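Long-range contacts in Xaa-Pro Dipeptidase (Alteromonas macleodii, PDB 2QS8), which probably acts as a metal-dependent carboxypeptidase of the amidohydrolase superfamily, removing the C-terminal residue from dipeptides: residues Gly64-His69 against Met360-Leu365; Phe325-Gly330 against Trp338-Tyr343; Met68-Gly73 against Thr108-Val113; Val250-His255 against Tyr273-Ile278. One frame throughout, in Å; residues are numbered along the deposited sequence.

Contact 1 of 4, residues Gly64-His69 against Met360-Leu365; sequences GLMDMH and METAKL. With MG (magnesium ion), chain C.
Met66, a selenomethionine, lies across the side chain of Thr362, its CB 3.1 Å from Thr362 OG1 and its SE passing 3.2 Å from the same oxygen. With chi2 at -173° the chain runs on extended past CG, which carries the terminal methyl over the helix to Ala363, where Met66 CE meets Ala363 CB at 3.7 Å. The hydroxyl of Thr362 is spent elsewhere, in a hydrogen bond to the carbonyl of Thr359. Its methyl goes to the other selenomethionine: Thr362 CG2 is 3.5 Å from Met68 CG. Helix 360-365 thus packs on Met66 and Met68, at and just beyond the end of strand 60-67 of the amidohydrolase TIM barrel, with no hydrogen bond between the two segments. Bent at chi2 and chi3, Met68 brings SE to 3.8 Å from Thr362 O; its methyl faces Leu365, too closely in the model for the spacing to be trusted. An Asx turn (Asp67 OD1, His69 N) leads on to the magnesium ligand His69.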
loop_
_atom_site.group_PDB
_atom_site.type_symbol
_atom_site.label_atom_id
_atom_site.label_comp_id
_atom_site.label_asym_id
_atom_site.label_seq_id
_atom_site.Cartn_x
_atom_site.Cartn_y
_atom_site.Cartn_z
ATOM N N GLY A 64 -30.286 -11.225 33.820
ATOM C CA GLY A 64 -29.845 -9.906 33.407
ATOM C C GLY A 64 -30.071 -9.669 31.926
ATOM O O GLY A 64 -29.784 -10.536 31.111
ATOM N N LEU A 65 -30.588 -8.501 31.568
ATOM C CA LEU A 65 -30.846 -8.188 30.165
ATOM C C LEU A 65 -29.587 -7.720 29.409
ATOM O O LEU A 65 -28.657 -7.183 30.007
ATOM C CB LEU A 65 -31.945 -7.121 30.081
ATOM C CG LEU A 65 -33.264 -7.533 30.757
ATOM C CD1 LEU A 65 -34.231 -6.356 30.750
ATOM C CD2 LEU A 65 -33.865 -8.733 30.041
HETATM N N MSE A 66 -29.580 -7.931 28.097
HETATM C CA MSE A 66 -28.450 -7.545 27.259
HETATM C C MSE A 66 -28.828 -6.674 26.057
HETATM O O MSE A 66 -29.850 -6.903 25.415
HETATM C CB MSE A 66 -27.744 -8.800 26.755
HETATM C CG MSE A 66 -27.125 -9.615 27.846
HETATM SE SE MSE A 66 -26.037 -11.088 27.121
HETATM C CE MSE A 66 -26.252 -12.405 28.556
ATOM N N ASP A 67 -28.006 -5.669 25.771
ATOM C CA ASP A 67 -28.240 -4.768 24.641
ATOM C C ASP A 67 -27.017 -4.898 23.729
ATOM O O ASP A 67 -25.918 -4.513 24.095
ATOM C CB ASP A 67 -28.398 -3.320 25.138
ATOM C CG ASP A 67 -28.958 -2.392 24.072
ATOM O OD1 ASP A 67 -28.691 -2.619 22.875
ATOM O OD2 ASP A 67 -29.661 -1.420 24.437
HETATM N N MSE A 68 -27.221 -5.465 22.545
HETATM C CA MSE A 68 -26.131 -5.688 21.592
HETATM C C MSE A 68 -25.659 -4.444 20.824
HETATM O O MSE A 68 -24.778 -4.559 19.972
HETATM C CB MSE A 68 -26.556 -6.729 20.558
HETATM C CG MSE A 68 -26.973 -8.076 21.111
HETATM SE SE MSE A 68 -25.427 -8.832 22.020
HETATM C CE MSE A 68 -24.202 -9.260 20.574
ATOM N N HIS A 69 -26.239 -3.277 21.098
ATOM C CA HIS A 69 -25.856 -2.090 20.339
ATOM C C HIS A 69 -26.042 -0.783 21.100
ATOM O O HIS A 69 -27.101 -0.156 21.035
ATOM C CB HIS A 69 -26.659 -2.060 19.035
ATOM C CG HIS A 69 -26.104 -1.146 17.984
ATOM N ND1 HIS A 69 -25.778 -1.586 16.719
ATOM C CD2 HIS A 69 -25.871 0.187 17.991
ATOM C CE1 HIS A 69 -25.372 -0.561 15.991
ATOM N NE2 HIS A 69 -25.420 0.526 16.739
HETATM N N MSE A 360 -30.786 -15.142 26.223
HETATM C CA MSE A 360 -30.054 -16.247 25.596
HETATM C C MSE A 360 -29.561 -15.944 24.179
HETATM O O MSE A 360 -28.478 -16.374 23.780
HETATM C CB MSE A 360 -30.925 -17.515 25.565
HETATM C CG MSE A 360 -31.080 -18.192 26.924
HETATM SE SE MSE A 360 -29.272 -18.625 27.531
HETATM C CE MSE A 360 -28.666 -19.846 26.097
ATOM N N GLU A 361 -30.355 -15.228 23.398
ATOM C CA GLU A 361 -29.923 -14.914 22.036
ATOM C C GLU A 361 -28.724 -13.972 22.035
ATOM O O GLU A 361 -27.786 -14.137 21.244
ATOM C CB GLU A 361 -31.081 -14.317 21.237
ATOM C CG GLU A 361 -32.182 -15.337 20.970
ATOM C CD GLU A 361 -31.626 -16.663 20.440
ATOM O OE1 GLU A 361 -31.282 -16.736 19.245
ATOM O OE2 GLU A 361 -31.519 -17.627 21.226
ATOM N N THR A 362 -28.752 -12.989 22.931
ATOM C CA THR A 362 -27.663 -12.043 23.043
ATOM C C THR A 362 -26.436 -12.758 23.581
ATOM O O THR A 362 -25.317 -12.488 23.144
ATOM C CB THR A 362 -28.012 -10.877 23.993
ATOM O OG1 THR A 362 -28.570 -11.397 25.206
ATOM C CG2 THR A 362 -28.997 -9.922 23.333
ATOM N N ALA A 363 -26.644 -13.671 24.528
ATOM C CA ALA A 363 -25.534 -14.426 25.119
ATOM C C ALA A 363 -24.804 -15.268 24.075
ATOM O O ALA A 363 -23.588 -15.431 24.150
ATOM C CB ALA A 363 -26.034 -15.309 26.247
ATOM N N LYS A 364 -25.542 -15.800 23.107
ATOM C CA LYS A 364 -24.937 -16.608 22.051
ATOM C C LYS A 364 -24.122 -15.728 21.094
ATOM O O LYS A 364 -23.017 -16.091 20.692
ATOM C CB LYS A 364 -26.016 -17.355 21.259
ATOM C CG LYS A 364 -26.813 -18.361 22.076
ATOM C CD LYS A 364 -27.960 -18.938 21.258
ATOM C CE LYS A 364 -28.920 -19.712 22.140
ATOM N NZ LYS A 364 -30.166 -20.063 21.400
ATOM N N LEU A 365 -24.678 -14.573 20.735
ATOM C CA LEU A 365 -23.993 -13.641 19.841
ATOM C C LEU A 365 -22.687 -13.143 20.463
ATOM O O LEU A 365 -21.720 -12.898 19.753
ATOM C CB LEU A 365 -24.898 -12.446 19.503
ATOM C CG LEU A 365 -24.356 -11.400 18.512
ATOM C CD1 LEU A 365 -23.825 -12.063 17.237
ATOM C CD2 LEU A 365 -25.469 -10.420 18.175
HETATM MG MG MG C . -24.807 2.771 16.129
#

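Contact 2 of 4, residues Phe325-Gly330 against Trp338-Tyr343; sequences FGTDAG and WKEFVY. With MET (methionine), chain D.
Glu340 leaves its helix with CB against the ring of Phe325, 3.3 Å from Phe325 CZ, and that same CB also takes the methyl of Thr327, at 3.5 Å from Thr327 CG2. The next atom, Glu340 CG, stays beside the ring at 3.5 Å from Phe325 CE1. A bend at chi2 (68°) then swings the carboxylate off the ring toward the backbone of Gly326, with ring and carboxylate planes nearly perpendicular. At the tip, Glu340 OE2 accepts from a water at 2.7 Å, and that water accepts in turn from Gly326 N; OE2 also takes Ile278 N, while OE1 bonds to Ser279. Residues 325-330 are a loop segment carrying the magnesium ligand Asp328, where the last strand of the amidohydrolase barrel would end. Phe325 CE1 also reaches Phe341, 3.3 Å above one face of its ring, toward the rim; the planes are inclined by 32°, an oblique pair. Asp328 OD2 accepts from the bound methionine, 3.0 Å from its N.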
loop_
_atom_site.group_PDB
_atom_site.type_symbol
_atom_site.label_atom_id
_atom_site.label_comp_id
_atom_site.label_asym_id
_atom_site.label_seq_id
_atom_site.Cartn_x
_atom_site.Cartn_y
_atom_site.Cartn_z
ATOM N N PHE A 325 -31.450 -8.794 20.786
ATOM C CA PHE A 325 -31.809 -7.459 21.265
ATOM C C PHE A 325 -30.723 -6.373 21.083
ATOM O O PHE A 325 -29.584 -6.536 21.529
ATOM C CB PHE A 325 -32.181 -7.553 22.746
ATOM C CG PHE A 325 -32.841 -6.325 23.285
ATOM C CD1 PHE A 325 -34.223 -6.201 23.252
ATOM C CD2 PHE A 325 -32.089 -5.307 23.855
ATOM C CE1 PHE A 325 -34.846 -5.086 23.785
ATOM C CE2 PHE A 325 -32.703 -4.193 24.387
ATOM C CZ PHE A 325 -34.087 -4.080 24.354
ATOM N N GLY A 326 -31.106 -5.266 20.449
ATOM C CA GLY A 326 -30.198 -4.154 20.214
ATOM C C GLY A 326 -30.969 -2.868 19.944
ATOM O O GLY A 326 -31.853 -2.847 19.094
ATOM N N THR A 327 -30.606 -1.787 20.620
ATOM C CA THR A 327 -31.343 -0.527 20.501
ATOM C C THR A 327 -30.683 0.677 19.799
ATOM O O THR A 327 -31.371 1.545 19.264
ATOM C CB THR A 327 -31.748 -0.047 21.902
ATOM O OG1 THR A 327 -30.580 0.412 22.591
ATOM C CG2 THR A 327 -32.345 -1.210 22.709
ATOM N N ASP A 328 -29.355 0.719 19.819
ATOM C CA ASP A 328 -28.596 1.824 19.258
ATOM C C ASP A 328 -28.785 3.031 20.184
ATOM O O ASP A 328 -28.893 4.183 19.736
ATOM C CB ASP A 328 -29.038 2.166 17.825
ATOM C CG ASP A 328 -27.988 2.981 17.062
ATOM O OD1 ASP A 328 -26.899 3.257 17.611
ATOM O OD2 ASP A 328 -28.238 3.344 15.895
ATOM N N ALA A 329 -28.849 2.738 21.479
ATOM C CA ALA A 329 -28.956 3.764 22.509
ATOM C C ALA A 329 -27.673 4.596 22.393
ATOM O O ALA A 329 -26.566 4.058 22.397
ATOM C CB ALA A 329 -29.048 3.119 23.882
ATOM N N GLY A 330 -27.815 5.892 22.315
ATOM C CA GLY A 330 -26.699 6.805 22.116
ATOM C C GLY A 330 -27.194 7.761 21.043
ATOM O O GLY A 330 -26.655 8.843 20.835
ATOM N N TRP A 338 -35.551 -0.190 27.379
ATOM C CA TRP A 338 -36.758 -1.010 27.497
ATOM C C TRP A 338 -37.795 -0.817 26.387
ATOM O O TRP A 338 -38.493 -1.772 26.019
ATOM C CB TRP A 338 -37.428 -0.779 28.851
ATOM C CG TRP A 338 -37.915 0.625 29.045
ATOM C CD1 TRP A 338 -37.209 1.678 29.543
ATOM C CD2 TRP A 338 -39.211 1.135 28.712
ATOM N NE1 TRP A 338 -37.981 2.814 29.546
ATOM C CE2 TRP A 338 -39.218 2.508 29.044
ATOM C CE3 TRP A 338 -40.371 0.562 28.175
ATOM C CZ2 TRP A 338 -40.337 3.323 28.844
ATOM C CZ3 TRP A 338 -41.485 1.370 27.976
ATOM C CH2 TRP A 338 -41.460 2.738 28.315
ATOM N N LYS A 339 -37.898 0.404 25.857
ATOM C CA LYS A 339 -38.862 0.703 24.801
ATOM C C LYS A 339 -38.715 -0.225 23.598
ATOM O O LYS A 339 -39.688 -0.479 22.880
ATOM C CB LYS A 339 -38.718 2.154 24.343
ATOM C CG LYS A 339 -38.974 3.160 25.441
ATOM C CD LYS A 339 -38.855 4.579 24.920
ATOM C CE LYS A 339 -39.039 5.597 26.031
ATOM N NZ LYS A 339 -38.997 6.980 25.482
ATOM N N GLU A 340 -37.497 -0.724 23.380
ATOM C CA GLU A 340 -37.225 -1.635 22.277
ATOM C C GLU A 340 -38.116 -2.887 22.366
ATOM O O GLU A 340 -38.550 -3.422 21.341
ATOM C CB GLU A 340 -35.744 -2.035 22.291
ATOM C CG GLU A 340 -35.266 -2.912 21.128
ATOM C CD GLU A 340 -35.271 -2.200 19.777
ATOM O OE1 GLU A 340 -35.442 -0.961 19.742
ATOM O OE2 GLU A 340 -35.095 -2.890 18.744
ATOM N N PHE A 341 -38.375 -3.351 23.587
ATOM C CA PHE A 341 -39.225 -4.519 23.815
ATOM C C PHE A 341 -40.632 -4.235 23.303
ATOM O O PHE A 341 -41.215 -5.035 22.569
ATOM C CB PHE A 341 -39.311 -4.862 25.305
ATOM C CG PHE A 341 -38.070 -5.486 25.867
ATOM C CD1 PHE A 341 -37.562 -6.663 25.337
ATOM C CD2 PHE A 341 -37.404 -4.890 26.930
ATOM C CE1 PHE A 341 -36.405 -7.225 25.856
ATOM C CE2 PHE A 341 -36.248 -5.445 27.455
ATOM C CZ PHE A 341 -35.748 -6.613 26.919
ATOM N N VAL A 342 -41.175 -3.089 23.699
ATOM C CA VAL A 342 -42.515 -2.713 23.285
ATOM C C VAL A 342 -42.618 -2.627 21.761
ATOM O O VAL A 342 -43.649 -2.977 21.182
ATOM C CB VAL A 342 -42.916 -1.364 23.899
ATOM C CG1 VAL A 342 -44.381 -1.066 23.578
ATOM C CG2 VAL A 342 -42.662 -1.384 25.399
ATOM N N TYR A 343 -41.548 -2.164 21.119
ATOM C CA TYR A 343 -41.531 -2.047 19.665
ATOM C C TYR A 343 -41.489 -3.417 19.006
ATOM O O TYR A 343 -42.144 -3.642 17.992
ATOM C CB TYR A 343 -40.332 -1.208 19.201
ATOM C CG TYR A 343 -40.517 0.289 19.344
ATOM C CD1 TYR A 343 -41.541 0.950 18.661
ATOM C CD2 TYR A 343 -39.639 1.054 20.116
ATOM C CE1 TYR A 343 -41.684 2.324 18.735
ATOM C CE2 TYR A 343 -39.774 2.442 20.199
ATOM C CZ TYR A 343 -40.798 3.065 19.503
ATOM O OH TYR A 343 -40.935 4.434 19.556
HETATM N N MET D . -26.959 5.076 13.843
HETATM C CA MET D . -27.727 4.636 12.641
HETATM C C MET D . -27.378 5.466 11.408
HETATM O O MET D . -27.586 4.959 10.287
HETATM C CB MET D . -29.226 4.753 12.915
HETATM C CG MET D . -30.078 4.266 11.776
HETATM S SD MET D . -31.776 4.222 12.234
HETATM C CE MET D . -31.739 2.884 13.392
HETATM O OXT MET D . -26.911 6.612 11.584
HETATM O O HOH W 1 -33.833 -5.239 19.240
#

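Contact 3 of 4, residues Met68-Gly73 against Thr108-Val113; sequences MHVHFG and TTVRQV. With MG (magnesium ion), chain C.
Arg111 grips the carbonyl of Met68 side-on with two nitrogens: NE lies 2.7 Å from Met68 O, in the carbonyl plane on a lone pair, and NH2 lies 3.0 Å from the same oxygen. Both bonds run in the guanidinium plane, and NH2 also forms a salt bridge with Glu254. At the other end, the Gln112 amide, turned back by chi2 (123°), clasps Phe72 both ways: NE2 gives a straight bond to Phe72 O at 3.0 Å, and OE1 takes Phe72 N from above the amide plane at 2.6 Å. Between them, Val70 pairs in parallel with Gln112, through Val70 N to Arg111 O at 3.3 Å and a weak return bond. Val113 CG2 makes a CH-pi contact over the face of the His69 ring, 3.3 Å from its centroid. His69 NE2 binds the magnesium ion, as His71 NE2 does; their ND1 atoms bond to Glu254 and Gly114. Val110 CG2 packs on Phe72 CE2. Strand 107-112 lies between strands 60-67 and 136-139, with Phe72 against helix 88-104 and Met68 against helix 360-365.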
loop_
_atom_site.group_PDB
_atom_site.type_symbol
_atom_site.label_atom_id
_atom_site.label_comp_id
_atom_site.label_asym_id
_atom_site.label_seq_id
_atom_site.Cartn_x
_atom_site.Cartn_y
_atom_site.Cartn_z
HETATM N N MSE A 68 -27.221 -5.465 22.545
HETATM C CA MSE A 68 -26.131 -5.688 21.592
HETATM C C MSE A 68 -25.659 -4.444 20.824
HETATM O O MSE A 68 -24.778 -4.559 19.972
HETATM C CB MSE A 68 -26.556 -6.729 20.558
HETATM C CG MSE A 68 -26.973 -8.076 21.111
HETATM SE SE MSE A 68 -25.427 -8.832 22.020
HETATM C CE MSE A 68 -24.202 -9.260 20.574
ATOM N N HIS A 69 -26.239 -3.277 21.098
ATOM C CA HIS A 69 -25.856 -2.090 20.339
ATOM C C HIS A 69 -26.042 -0.783 21.100
ATOM O O HIS A 69 -27.101 -0.156 21.035
ATOM C CB HIS A 69 -26.659 -2.060 19.035
ATOM C CG HIS A 69 -26.104 -1.146 17.984
ATOM N ND1 HIS A 69 -25.778 -1.586 16.719
ATOM C CD2 HIS A 69 -25.871 0.187 17.991
ATOM C CE1 HIS A 69 -25.372 -0.561 15.991
ATOM N NE2 HIS A 69 -25.420 0.526 16.739
ATOM N N VAL A 70 -25.005 -0.374 21.821
ATOM C CA VAL A 70 -25.072 0.864 22.589
ATOM C C VAL A 70 -23.830 1.717 22.342
ATOM O O VAL A 70 -22.792 1.202 21.924
ATOM C CB VAL A 70 -25.197 0.596 24.118
ATOM C CG1 VAL A 70 -26.473 -0.202 24.409
ATOM C CG2 VAL A 70 -23.969 -0.137 24.625
ATOM N N HIS A 71 -23.953 3.018 22.590
ATOM C CA HIS A 71 -22.843 3.948 22.402
ATOM C C HIS A 71 -22.668 4.848 23.628
ATOM O O HIS A 71 -22.900 6.059 23.556
ATOM C CB HIS A 71 -23.079 4.832 21.168
ATOM C CG HIS A 71 -23.171 4.078 19.882
ATOM N ND1 HIS A 71 -22.090 3.434 19.316
ATOM C CD2 HIS A 71 -24.215 3.873 19.041
ATOM C CE1 HIS A 71 -22.463 2.871 18.182
ATOM N NE2 HIS A 71 -23.746 3.121 17.992
ATOM N N PHE A 72 -22.268 4.267 24.751
ATOM C CA PHE A 72 -22.064 5.068 25.949
ATOM C C PHE A 72 -21.071 6.167 25.589
ATOM O O PHE A 72 -20.085 5.912 24.892
ATOM C CB PHE A 72 -21.475 4.235 27.093
ATOM C CG PHE A 72 -22.358 3.101 27.567
ATOM C CD1 PHE A 72 -23.747 3.194 27.518
ATOM C CD2 PHE A 72 -21.789 1.967 28.129
ATOM C CE1 PHE A 72 -24.552 2.170 28.029
ATOM C CE2 PHE A 72 -22.582 0.939 28.645
ATOM C CZ PHE A 72 -23.964 1.042 28.595
ATOM N N GLY A 73 -21.329 7.386 26.054
ATOM C CA GLY A 73 -20.431 8.488 25.765
ATOM C C GLY A 73 -21.033 9.519 24.834
ATOM O O GLY A 73 -20.463 10.585 24.624
ATOM N N THR A 108 -27.471 -5.775 32.466
ATOM C CA THR A 108 -26.229 -6.154 33.122
ATOM C C THR A 108 -25.077 -6.419 32.152
ATOM O O THR A 108 -23.915 -6.453 32.545
ATOM C CB THR A 108 -26.469 -7.398 34.007
ATOM O OG1 THR A 108 -27.139 -8.413 33.245
ATOM C CG2 THR A 108 -27.309 -7.017 35.227
ATOM N N THR A 109 -25.398 -6.617 30.885
ATOM C CA THR A 109 -24.370 -6.845 29.890
ATOM C C THR A 109 -24.745 -6.078 28.631
ATOM O O THR A 109 -25.908 -6.079 28.231
ATOM C CB THR A 109 -24.217 -8.354 29.525
ATOM O OG1 THR A 109 -23.824 -9.103 30.676
ATOM C CG2 THR A 109 -23.141 -8.537 28.451
ATOM N N VAL A 110 -23.768 -5.410 28.021
ATOM C CA VAL A 110 -24.008 -4.670 26.789
ATOM C C VAL A 110 -22.833 -4.831 25.839
ATOM O O VAL A 110 -21.719 -5.141 26.255
ATOM C CB VAL A 110 -24.217 -3.139 27.033
ATOM C CG1 VAL A 110 -25.431 -2.902 27.915
ATOM C CG2 VAL A 110 -22.977 -2.527 27.676
ATOM N N ARG A 111 -23.103 -4.636 24.555
ATOM C CA ARG A 111 -22.076 -4.694 23.537
ATOM C C ARG A 111 -21.980 -3.273 22.947
ATOM O O ARG A 111 -22.900 -2.833 22.247
ATOM C CB ARG A 111 -22.460 -5.696 22.432
ATOM C CG ARG A 111 -21.349 -5.968 21.417
ATOM C CD ARG A 111 -21.774 -6.928 20.288
ATOM N NE ARG A 111 -22.845 -6.373 19.469
ATOM C CZ ARG A 111 -23.205 -6.839 18.281
ATOM N NH1 ARG A 111 -22.581 -7.887 17.759
ATOM N NH2 ARG A 111 -24.165 -6.237 17.597
ATOM N N GLN A 112 -20.911 -2.540 23.264
ATOM C CA GLN A 112 -20.734 -1.202 22.703
ATOM C C GLN A 112 -20.096 -1.379 21.328
ATOM O O GLN A 112 -18.974 -1.877 21.207
ATOM C CB GLN A 112 -19.808 -0.339 23.561
ATOM C CG GLN A 112 -19.567 1.034 22.937
ATOM C CD GLN A 112 -19.949 2.178 23.857
ATOM O OE1 GLN A 112 -20.859 2.051 24.677
ATOM N NE2 GLN A 112 -19.269 3.305 23.711
ATOM N N VAL A 113 -20.805 -0.968 20.294
ATOM C CA VAL A 113 -20.289 -1.115 18.956
ATOM C C VAL A 113 -19.924 0.210 18.303
ATOM O O VAL A 113 -20.427 0.528 17.224
ATOM C CB VAL A 113 -21.290 -1.877 18.061
ATOM C CG1 VAL A 113 -21.327 -3.353 18.472
ATOM C CG2 VAL A 113 -22.672 -1.266 18.204
HETATM MG MG MG C . -24.807 2.771 16.129
#

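Contact 4 of 4, residues Val250-His255 against Tyr273-Ile278; sequences VDSIEH and YYVPTI. With MET (methionine), chain D.
The His255 ring has the CB of the bound methionine over one face, Glu254 CB over the opposite face toward the rim, and the hydroxyl of Thr277 at its edge. His255 ND1 donates to Thr277 OG1 at 2.6 Å, the oxygen lying within 1° of the ring plane. Tyr274 has Ile253 O level with its ring edge and Pro276 N over one face near the rim. With CG opposite the backbone N (chi1 177°), its phenol runs past Ile253 O to the carbonyl of His255, donating to His255 O at 2.8 Å from above the carbonyl plane. Parallel backbone bonds join strands 252-253 and 273-275 of a beta-alpha-beta unit, among them Val275 N to Ile253 O at 3.0 Å. Glu254 lies alongside Val275, OE1 3.3 Å from Val275 CB; OE2 accepts from Ser252 OG and forms a salt bridge with Arg111, and OE1 is hydrogen-bonded to His69. With ND1 as donor to Thr277, the His255 ring is fixed in rotation and its NE2 is turned inward toward the metal centre and the methionine.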
loop_
_atom_site.group_PDB
_atom_site.type_symbol
_atom_site.label_atom_id
_atom_site.label_comp_id
_atom_site.label_asym_id
_atom_site.label_seq_id
_atom_site.Cartn_x
_atom_site.Cartn_y
_atom_site.Cartn_z
ATOM N N VAL A 250 -19.942 -12.521 8.746
ATOM C CA VAL A 250 -19.984 -11.696 9.942
ATOM C C VAL A 250 -20.994 -12.289 10.933
ATOM O O VAL A 250 -21.851 -13.081 10.548
ATOM C CB VAL A 250 -20.335 -10.224 9.607
ATOM C CG1 VAL A 250 -19.321 -9.671 8.631
ATOM C CG2 VAL A 250 -21.728 -10.125 9.019
ATOM N N ASP A 251 -20.877 -11.914 12.206
ATOM C CA ASP A 251 -21.748 -12.424 13.256
ATOM C C ASP A 251 -23.118 -11.763 13.341
ATOM O O ASP A 251 -24.109 -12.416 13.676
ATOM C CB ASP A 251 -21.035 -12.315 14.603
ATOM C CG ASP A 251 -19.765 -13.134 14.643
ATOM O OD1 ASP A 251 -19.855 -14.361 14.860
ATOM O OD2 ASP A 251 -18.676 -12.558 14.429
ATOM N N SER A 252 -23.187 -10.475 13.032
ATOM C CA SER A 252 -24.460 -9.787 13.104
ATOM C C SER A 252 -24.581 -8.570 12.189
ATOM O O SER A 252 -23.591 -7.917 11.844
ATOM C CB SER A 252 -24.738 -9.370 14.555
ATOM O OG SER A 252 -23.767 -8.455 15.026
ATOM N N ILE A 253 -25.816 -8.300 11.785
ATOM C CA ILE A 253 -26.140 -7.167 10.945
ATOM C C ILE A 253 -26.956 -6.216 11.825
ATOM O O ILE A 253 -27.944 -6.627 12.442
ATOM C CB ILE A 253 -27.009 -7.582 9.738
ATOM C CG1 ILE A 253 -26.225 -8.508 8.796
ATOM C CG2 ILE A 253 -27.505 -6.345 9.021
ATOM C CD1 ILE A 253 -24.946 -7.906 8.258
ATOM N N GLU A 254 -26.538 -4.960 11.898
ATOM C CA GLU A 254 -27.258 -3.978 12.699
ATOM C C GLU A 254 -28.187 -3.183 11.788
ATOM O O GLU A 254 -27.810 -2.840 10.672
ATOM C CB GLU A 254 -26.268 -3.028 13.383
ATOM C CG GLU A 254 -25.014 -3.702 13.953
ATOM C CD GLU A 254 -25.307 -4.691 15.078
ATOM O OE1 GLU A 254 -25.945 -4.292 16.073
ATOM O OE2 GLU A 254 -24.886 -5.864 14.968
ATOM N N HIS A 255 -29.402 -2.900 12.258
ATOM C CA HIS A 255 -30.389 -2.132 11.486
ATOM C C HIS A 255 -31.025 -2.866 10.286
ATOM O O HIS A 255 -32.248 -3.002 10.217
ATOM C CB HIS A 255 -29.768 -0.816 10.998
ATOM C CG HIS A 255 -28.858 -0.168 11.993
ATOM N ND1 HIS A 255 -29.241 0.106 13.287
ATOM C CD2 HIS A 255 -27.578 0.252 11.887
ATOM C CE1 HIS A 255 -28.234 0.667 13.935
ATOM N NE2 HIS A 255 -27.213 0.765 13.106
ATOM N N TYR A 273 -26.893 -13.127 13.098
ATOM C CA TYR A 273 -27.865 -12.481 13.982
ATOM C C TYR A 273 -28.314 -11.107 13.486
ATOM O O TYR A 273 -27.514 -10.342 12.956
ATOM C CB TYR A 273 -27.304 -12.333 15.400
ATOM C CG TYR A 273 -27.585 -13.521 16.298
ATOM C CD1 TYR A 273 -26.669 -14.573 16.413
ATOM C CD2 TYR A 273 -28.774 -13.596 17.028
ATOM C CE1 TYR A 273 -26.930 -15.673 17.248
ATOM C CE2 TYR A 273 -29.050 -14.690 17.861
ATOM C CZ TYR A 273 -28.125 -15.723 17.973
ATOM O OH TYR A 273 -28.397 -16.773 18.822
ATOM N N TYR A 274 -29.607 -10.817 13.652
ATOM C CA TYR A 274 -30.180 -9.538 13.252
ATOM C C TYR A 274 -30.471 -8.688 14.496
ATOM O O TYR A 274 -31.238 -9.096 15.360
ATOM C CB TYR A 274 -31.479 -9.745 12.459
ATOM C CG TYR A 274 -32.188 -8.453 12.063
ATOM C CD1 TYR A 274 -33.575 -8.398 11.964
ATOM C CD2 TYR A 274 -31.467 -7.297 11.772
ATOM C CE1 TYR A 274 -34.227 -7.223 11.584
ATOM C CE2 TYR A 274 -32.107 -6.123 11.391
ATOM C CZ TYR A 274 -33.484 -6.094 11.298
ATOM O OH TYR A 274 -34.117 -4.930 10.920
ATOM N N VAL A 275 -29.844 -7.516 14.577
ATOM C CA VAL A 275 -30.029 -6.580 15.689
ATOM C C VAL A 275 -30.756 -5.384 15.062
ATOM O O VAL A 275 -30.134 -4.484 14.505
ATOM C CB VAL A 275 -28.681 -6.127 16.254
ATOM C CG1 VAL A 275 -28.886 -5.307 17.497
ATOM C CG2 VAL A 275 -27.823 -7.321 16.541
ATOM N N PRO A 276 -32.090 -5.359 15.169
ATOM C CA PRO A 276 -32.937 -4.307 14.608
ATOM C C PRO A 276 -32.781 -2.839 15.010
ATOM O O PRO A 276 -32.789 -1.977 14.143
ATOM C CB PRO A 276 -34.345 -4.830 14.878
ATOM C CG PRO A 276 -34.182 -5.549 16.164
ATOM C CD PRO A 276 -32.890 -6.299 15.972
ATOM N N THR A 277 -32.638 -2.551 16.294
ATOM C CA THR A 277 -32.555 -1.165 16.759
ATOM C C THR A 277 -33.764 -0.396 16.237
ATOM O O THR A 277 -33.631 0.673 15.626
ATOM C CB THR A 277 -31.258 -0.431 16.298
ATOM O OG1 THR A 277 -31.307 -0.166 14.882
ATOM C CG2 THR A 277 -30.032 -1.261 16.655
ATOM N N ILE A 278 -34.947 -0.954 16.468
ATOM C CA ILE A 278 -36.179 -0.309 16.031
ATOM C C ILE A 278 -36.306 1.076 16.674
ATOM O O ILE A 278 -36.685 2.034 16.011
ATOM C CB ILE A 278 -37.430 -1.141 16.406
ATOM C CG1 ILE A 278 -37.327 -2.541 15.806
ATOM C CG2 ILE A 278 -38.690 -0.449 15.882
ATOM C CD1 ILE A 278 -38.403 -3.487 16.277
HETATM N N MET D . -26.959 5.076 13.843
HETATM C CA MET D . -27.727 4.636 12.641
HETATM C C MET D . -27.378 5.466 11.408
HETATM O O MET D . -27.586 4.959 10.287
HETATM C CB MET D . -29.226 4.753 12.915
HETATM C CG MET D . -30.078 4.266 11.776
HETATM S SD MET D . -31.776 4.222 12.234
HETATM C CE MET D . -31.739 2.884 13.392
HETATM O OXT MET D . -26.911 6.612 11.584
#

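Contacts 1 to 3 bring in the three magnesium ligands, and contact 4 lies beside them. Contacts 1 and 3 share Met68 and His69, and their strands are joined by Asp67 O to Arg111 N at 2.9 Å. Contact 2 adds the third magnesium ligand, Asp328, whose backbone N is 2.7 Å from His69 O; Asp67 OD2 to Thr327 OG1, at 2.8 Å, ties it to contact 1 as well. Contact 4 supplies a second shell: Glu254 OE1 lies 2.8 Å from His69 ND1, and Glu254 OE2 is also 2.8 Å from Arg111 NH2 of contact 3. The methionine touches contacts 2 and 4: its N bonds to Asp328 and its side chain lies near His255 and Thr277. Glu340 OE2 to Ile278 N, at 3.0 Å, links these two.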